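Pyruvate-formate lyase-activating enzyme (Bacteroides vulgatus ATCC 8482, PDB 3CAN) belongs to the radical SAM superfamily, the model covering a domain fragment with a parallel alpha/beta sheet like part of a TIM barrel. Local coordinates at residues L59-S64 with Y96-L101; P123-I128 with Y174-T179. One frame throughout, in Å; residues are numbered along the deposited sequence. Where two conformers were deposited one is given.

Interaction 1 (L59-S64 with Y96-L101); sequences LIDLKS and YIRIPL
I60 and R98 stitch together two neighbouring parallel strands, 57-61 and 95-101, in the middle of the open parallel sheet of this radical SAM family domain, consistent with part of a TIM barrel. The bonds alternate as parallel pairing demands. I60 N donates to Y96 O at 2.9 Å, I60 O takes R98 N, and one residue past the end of its strand L62 N still reaches R98 O, at 2.9 Å and nearly straight. Thus both backbone polar atoms of I60 and both of R98 are used within this one pairing. I60 O and R98 O also receive weaker CA-H...O contacts, from I97 CA and D61 CA respectively. The other edges are satisfied by the adjoining strands: I97 pairs with N130, and L59 with V37 and T39, while D61 N goes to T40 OG1.

On the face carrying L59, D61 and R98, the arginine chain bends at chi2 (97°) and again at chi3, folding its guanidinium back toward L59. There NE makes a salt bridge to D61 OD1 at 3.2 Å; the carboxylate and guanidinium planes lie 23° apart, and the N-H...O angle of 144° makes this bond less straight than the backbone ones. L59 CB lies over one face of the group, 3.7 Å from its plane and over its centre, which with the carboxylate probably restricts how the charged end can turn. L59 CD2 meanwhile lies alongside the Y96 side chain.

On the face of I60 and I97, both pack on I85 of helix 79-90, as does L62 just past the strand, and L62 CB meets I97 CG2 at 3.8 Å. Farther along, N106 ND2 binds both K63 O and P100 O, just where K63 CG rests 3.9 Å from P100 CD.

Interaction 2 (P123-I128 with Y174-T179); sequences PRHPEI and YGLKAT
The contact joins the turn after helix 109-121 to a Schellman motif ending helix 161-173, where both segments head into the last two parallel strands of the sheet. G175, with positive phi, is the C' residue of that motif, and just beyond it L176 sends CD2 over one face of the H125 ring, a CH-pi contact 3.9 Å from the centroid and offset toward the rim. The same methyl touches P126 CD. Water carries the polar links: one molecule in the plane of the imidazole binds H125 ND1 and donates to G175 O, while a second donates to P126 O and accepts from K177 N at 2.9 Å. The other ring nitrogen, H125 NE2, is bonded to A120 O, so both ring nitrogens have partners. K177 runs extended past E127 O, which its CD approaches to 3.4 Å. With CG1 anti to the backbone N (chi1 -168°), I128 brings CD1 within 3.4 Å of K177 O, and its CG1 meets T179 CG2. L176 also packs on A116 and L119 of helix 109-121 and L171 of helix 161-173, while K177 and T179 bond through their backbones to I129 of strand 128-133.

Both contacts belong to one six-stranded parallel sheet, with centres about 12 Å apart. They come in series along the chain: interaction 1 pairs the third and fourth strands near the middle of the domain, and interaction 2 lies at the entry to the fifth and sixth, toward the sheet's edge within this chain. They meet directly, for I97 N is probably hydrogen-bonded to I128 O, and the Y96 ring packs on E127 and I128. Helix 109-121 leads from one to the other and touches side chains of both. The result is a continuous sheet running from the central strands to the last one, where T179 packs against H135 of the second subunit.

Interaction 1 (L59-S64 with Y96-L101)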
loop_
_atom_site.group_PDB
_atom_site.type_symbol
_atom_site.label_atom_id
_atom_site.label_comp_id
_atom_site.label_asym_id
_atom_site.label_seq_id
_atom_site.Cartn_x
_atom_site.Cartn_y
_atom_site.Cartn_z
ATOM N N LEU A 59 -4.258 -5.844 9.153
ATOM C CA LEU A 59 -4.187 -4.413 8.888
ATOM C C LEU A 59 -5.514 -3.820 9.319
ATOM O O LEU A 59 -6.566 -4.330 8.947
ATOM C CB LEU A 59 -3.980 -4.154 7.389
ATOM C CG LEU A 59 -2.861 -4.948 6.715
ATOM C CD1 LEU A 59 -2.910 -4.767 5.204
ATOM C CD2 LEU A 59 -1.490 -4.533 7.280
ATOM N N ILE A 60 -5.485 -2.775 10.135
ATOM C CA ILE A 60 -6.729 -2.107 10.515
ATOM C C ILE A 60 -6.571 -0.603 10.384
ATOM O O ILE A 60 -5.577 -0.046 10.855
ATOM C CB ILE A 60 -7.161 -2.464 11.966
ATOM C CG1 ILE A 60 -7.330 -3.975 12.117
ATOM C CG2 ILE A 60 -8.471 -1.768 12.318
ATOM C CD1 ILE A 60 -7.476 -4.479 13.567
ATOM N N ASP A 61 -7.563 0.045 9.767
ATOM C CA ASP A 61 -7.602 1.501 9.646
ATOM C C ASP A 61 -8.227 2.080 10.913
ATOM O O ASP A 61 -9.248 1.583 11.387
ATOM C CB ASP A 61 -8.470 1.939 8.462
ATOM C CG ASP A 61 -7.849 1.635 7.128
ATOM O OD1 ASP A 61 -6.692 1.189 7.074
ATOM O OD2 ASP A 61 -8.545 1.842 6.114
ATOM N N LEU A 62 -7.621 3.138 11.438
ATOM C CA LEU A 62 -8.201 3.886 12.552
ATOM C C LEU A 62 -8.363 5.346 12.130
ATOM O O LEU A 62 -7.541 6.199 12.448
ATOM C CB LEU A 62 -7.310 3.753 13.776
ATOM C CG LEU A 62 -7.812 4.351 15.083
ATOM C CD1 LEU A 62 -9.178 3.746 15.431
ATOM C CD2 LEU A 62 -6.792 4.112 16.189
ATOM N N LYS A 63 -9.430 5.613 11.384
ATOM C CA LYS A 63 -9.634 6.927 10.768
ATOM C C LYS A 63 -9.956 8.012 11.787
ATOM O O LYS A 63 -9.514 9.159 11.641
ATOM C CB LYS A 63 -10.715 6.863 9.680
ATOM C CG LYS A 63 -10.150 6.553 8.297
ATOM C CD LYS A 63 -11.221 6.568 7.208
ATOM C CE LYS A 63 -11.607 5.151 6.779
ATOM N NZ LYS A 63 -12.882 5.083 6.005
ATOM N N SER A 64 -10.700 7.658 12.830
ATOM C CA SER A 64 -11.034 8.630 13.872
ATOM C C SER A 64 -11.511 7.947 15.126
ATOM O O SER A 64 -12.217 6.942 15.055
ATOM C CB SER A 64 -12.142 9.595 13.423
ATOM O OG SER A 64 -12.339 10.592 14.420
ATOM N N TYR A 96 -0.925 -4.044 12.038
ATOM C CA TYR A 96 -0.560 -2.673 11.716
ATOM C C TYR A 96 -1.817 -1.815 11.833
ATOM O O TYR A 96 -2.922 -2.258 11.485
ATOM C CB TYR A 96 -0.088 -2.520 10.259
ATOM C CG TYR A 96 1.249 -3.090 9.853
ATOM C CD1 TYR A 96 2.010 -3.891 10.688
ATOM C CD2 TYR A 96 1.727 -2.854 8.565
ATOM C CE1 TYR A 96 3.241 -4.419 10.255
ATOM C CE2 TYR A 96 2.937 -3.365 8.134
ATOM C CZ TYR A 96 3.689 -4.142 8.984
ATOM O OH TYR A 96 4.883 -4.647 8.527
ATOM N N ILE A 97 -1.628 -0.577 12.275
ATOM C CA ILE A 97 -2.682 0.425 12.261
ATOM C C ILE A 97 -2.344 1.476 11.202
ATOM O O ILE A 97 -1.228 1.985 11.162
ATOM C CB ILE A 97 -2.827 1.106 13.634
ATOM C CG1 ILE A 97 -3.315 0.091 14.673
ATOM C CG2 ILE A 97 -3.797 2.299 13.536
ATOM C CD1 ILE A 97 -4.781 -0.354 14.507
ATOM N N ARG A 98 -3.308 1.791 10.345
ATOM C CA ARG A 98 -3.164 2.841 9.359
ATOM C C ARG A 98 -4.092 4.001 9.675
ATOM O O ARG A 98 -5.272 3.799 9.953
ATOM C CB ARG A 98 -3.439 2.298 7.962
ATOM C CG ARG A 98 -2.472 1.192 7.577
ATOM C CD ARG A 98 -3.079 -0.165 7.825
ATOM N NE ARG A 98 -4.030 -0.475 6.754
ATOM C CZ ARG A 98 -3.680 -0.903 5.540
ATOM N NH1 ARG A 98 -2.396 -1.098 5.231
ATOM N NH2 ARG A 98 -4.623 -1.156 4.631
ATOM N N ILE A 99 -3.546 5.214 9.640
ATOM C CA ILE A 99 -4.321 6.422 9.867
ATOM C C ILE A 99 -4.133 7.337 8.660
ATOM O O ILE A 99 -3.095 7.977 8.524
ATOM C CB ILE A 99 -3.916 7.135 11.159
ATOM C CG1 ILE A 99 -4.067 6.190 12.353
ATOM C CG2 ILE A 99 -4.776 8.434 11.354
ATOM C CD1 ILE A 99 -3.581 6.804 13.678
ATOM N N PRO A 100 -5.115 7.354 7.751
ATOM C CA PRO A 100 -5.080 8.343 6.683
ATOM C C PRO A 100 -5.238 9.687 7.362
ATOM O O PRO A 100 -6.210 9.883 8.083
ATOM C CB PRO A 100 -6.284 7.963 5.807
ATOM C CG PRO A 100 -6.616 6.538 6.191
ATOM C CD PRO A 100 -6.303 6.488 7.652
ATOM N N LEU A 101 -4.244 10.558 7.207
ATOM C CA LEU A 101 -4.112 11.748 8.035
ATOM C C LEU A 101 -4.547 12.963 7.222
ATOM O O LEU A 101 -3.898 13.322 6.246
ATOM C CB LEU A 101 -2.665 11.892 8.506
ATOM C CG LEU A 101 -2.394 12.900 9.626
ATOM C CD1 LEU A 101 -3.125 12.531 10.935
ATOM C CD2 LEU A 101 -0.899 13.022 9.872
#

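Interaction 2 (P123-I128 with Y174-T179)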
loop_
_atom_site.group_PDB
_atom_site.type_symbol
_atom_site.label_atom_id
_atom_site.label_comp_id
_atom_site.label_asym_id
_atom_site.label_seq_id
_atom_site.Cartn_x
_atom_site.Cartn_y
_atom_site.Cartn_z
ATOM N N PRO A 123 -2.976 -4.817 25.266
ATOM C CA PRO A 123 -1.978 -5.750 25.779
ATOM C C PRO A 123 -0.875 -6.085 24.778
ATOM O O PRO A 123 0.199 -6.542 25.186
ATOM C CB PRO A 123 -2.805 -6.998 26.124
ATOM C CG PRO A 123 -3.983 -6.919 25.273
ATOM C CD PRO A 123 -4.295 -5.454 25.132
ATOM N N ARG A 124 -1.162 -5.917 23.483
ATOM C CA ARG A 124 -0.147 -5.965 22.425
ATOM C C ARG A 124 -0.310 -4.717 21.582
ATOM O O ARG A 124 -1.416 -4.420 21.134
ATOM C CB ARG A 124 -0.323 -7.203 21.533
ATOM C CG ARG A 124 0.730 -7.310 20.424
ATOM C CD ARG A 124 0.601 -8.557 19.548
ATOM N NE ARG A 124 1.620 -8.533 18.497
ATOM C CZ ARG A 124 2.542 -9.470 18.293
ATOM N NH1 ARG A 124 2.596 -10.564 19.048
ATOM N NH2 ARG A 124 3.427 -9.309 17.323
ATOM N N HIS A 125 0.777 -3.973 21.390
ATOM C CA HIS A 125 0.735 -2.773 20.545
ATOM C C HIS A 125 0.838 -3.150 19.073
ATOM O O HIS A 125 1.307 -4.258 18.740
ATOM C CB HIS A 125 1.908 -1.846 20.868
ATOM C CG HIS A 125 1.848 -1.243 22.234
ATOM N ND1 HIS A 125 2.926 -0.597 22.801
ATOM C CD2 HIS A 125 0.844 -1.176 23.140
ATOM C CE1 HIS A 125 2.586 -0.153 24.000
ATOM N NE2 HIS A 125 1.335 -0.504 24.236
ATOM N N PRO A 126 0.467 -2.212 18.183
ATOM C CA PRO A 126 0.699 -2.467 16.756
ATOM C C PRO A 126 2.181 -2.588 16.447
ATOM O O PRO A 126 3.029 -1.964 17.119
ATOM C CB PRO A 126 0.095 -1.232 16.053
ATOM C CG PRO A 126 -0.020 -0.188 17.106
ATOM C CD PRO A 126 -0.155 -0.899 18.421
ATOM N N GLU A 127 2.500 -3.391 15.433
ATOM C CA GLU A 127 3.871 -3.477 14.935
ATOM C C GLU A 127 4.373 -2.102 14.513
ATOM O O GLU A 127 5.532 -1.730 14.740
ATOM C CB GLU A 127 3.940 -4.398 13.721
ATOM C CG GLU A 127 3.557 -5.836 14.000
ATOM C CD GLU A 127 4.423 -6.482 15.048
ATOM O OE1 GLU A 127 5.582 -6.824 14.722
ATOM O OE2 GLU A 127 3.955 -6.660 16.191
ATOM N N ILE A 128 3.489 -1.371 13.862
ATOM C CA ILE A 128 3.750 -0.022 13.400
ATOM C C ILE A 128 2.411 0.677 13.195
ATOM O O ILE A 128 1.382 0.031 12.946
ATOM C CB ILE A 128 4.553 -0.005 12.064
ATOM C CG1 ILE A 128 5.090 1.393 11.736
ATOM C CG2 ILE A 128 3.693 -0.497 10.884
ATOM C CD1 ILE A 128 6.074 1.910 12.699
ATOM N N TYR A 174 3.725 8.183 23.677
ATOM C CA TYR A 174 2.900 7.163 24.332
ATOM C C TYR A 174 3.487 5.757 24.199
ATOM O O TYR A 174 2.846 4.766 24.569
ATOM C CB TYR A 174 1.470 7.195 23.770
ATOM C CG TYR A 174 0.609 8.289 24.347
ATOM C CD1 TYR A 174 0.488 9.515 23.712
ATOM C CD2 TYR A 174 -0.118 8.084 25.521
ATOM C CE1 TYR A 174 -0.311 10.530 24.239
ATOM C CE2 TYR A 174 -0.913 9.088 26.056
ATOM C CZ TYR A 174 -1.020 10.308 25.404
ATOM O OH TYR A 174 -1.829 11.309 25.921
ATOM N N GLY A 175 4.707 5.668 23.676
ATOM C CA GLY A 175 5.421 4.399 23.592
ATOM C C GLY A 175 5.066 3.534 22.401
ATOM O O GLY A 175 5.357 2.338 22.400
ATOM N N LEU A 176 4.504 4.156 21.371
ATOM C CA LEU A 176 4.093 3.464 20.163
ATOM C C LEU A 176 5.083 3.722 19.023
ATOM O O LEU A 176 5.809 4.725 19.021
ATOM C CB LEU A 176 2.689 3.913 19.762
ATOM C CG LEU A 176 1.591 3.631 20.788
ATOM C CD1 LEU A 176 0.386 4.546 20.539
ATOM C CD2 LEU A 176 1.180 2.157 20.767
ATOM N N LYS A 177 5.121 2.790 18.081
ATOM C CA LYS A 177 5.984 2.877 16.905
ATOM C C LYS A 177 5.174 3.436 15.748
ATOM O O LYS A 177 4.163 2.853 15.349
ATOM C CB LYS A 177 6.508 1.494 16.523
ATOM C CG LYS A 177 7.299 0.783 17.604
ATOM C CD LYS A 177 7.690 -0.614 17.154
ATOM C CE LYS A 177 8.484 -1.336 18.229
ATOM N NZ LYS A 177 8.626 -2.796 17.946
ATOM N N ALA A 178 5.627 4.559 15.208
ATOM C CA ALA A 178 4.902 5.266 14.161
ATOM C C ALA A 178 5.827 5.772 13.073
ATOM O O ALA A 178 7.015 6.067 13.323
ATOM C CB ALA A 178 4.133 6.420 14.756
ATOM N N THR A 179 5.272 5.885 11.875
ATOM C CA THR A 179 6.012 6.365 10.717
ATOM C C THR A 179 5.061 7.061 9.764
ATOM O O THR A 179 3.851 6.860 9.832
ATOM C CB THR A 179 6.730 5.205 9.985
ATOM O OG1 THR A 179 7.694 5.736 9.067
ATOM C CG2 THR A 179 5.727 4.301 9.227
HETATM O O HOH W 1 5.065 -0.168 20.936
HETATM O O HOH W 2 3.660 0.365 18.576
HETATM O O HOH W 3 5.489 -2.904 18.406
#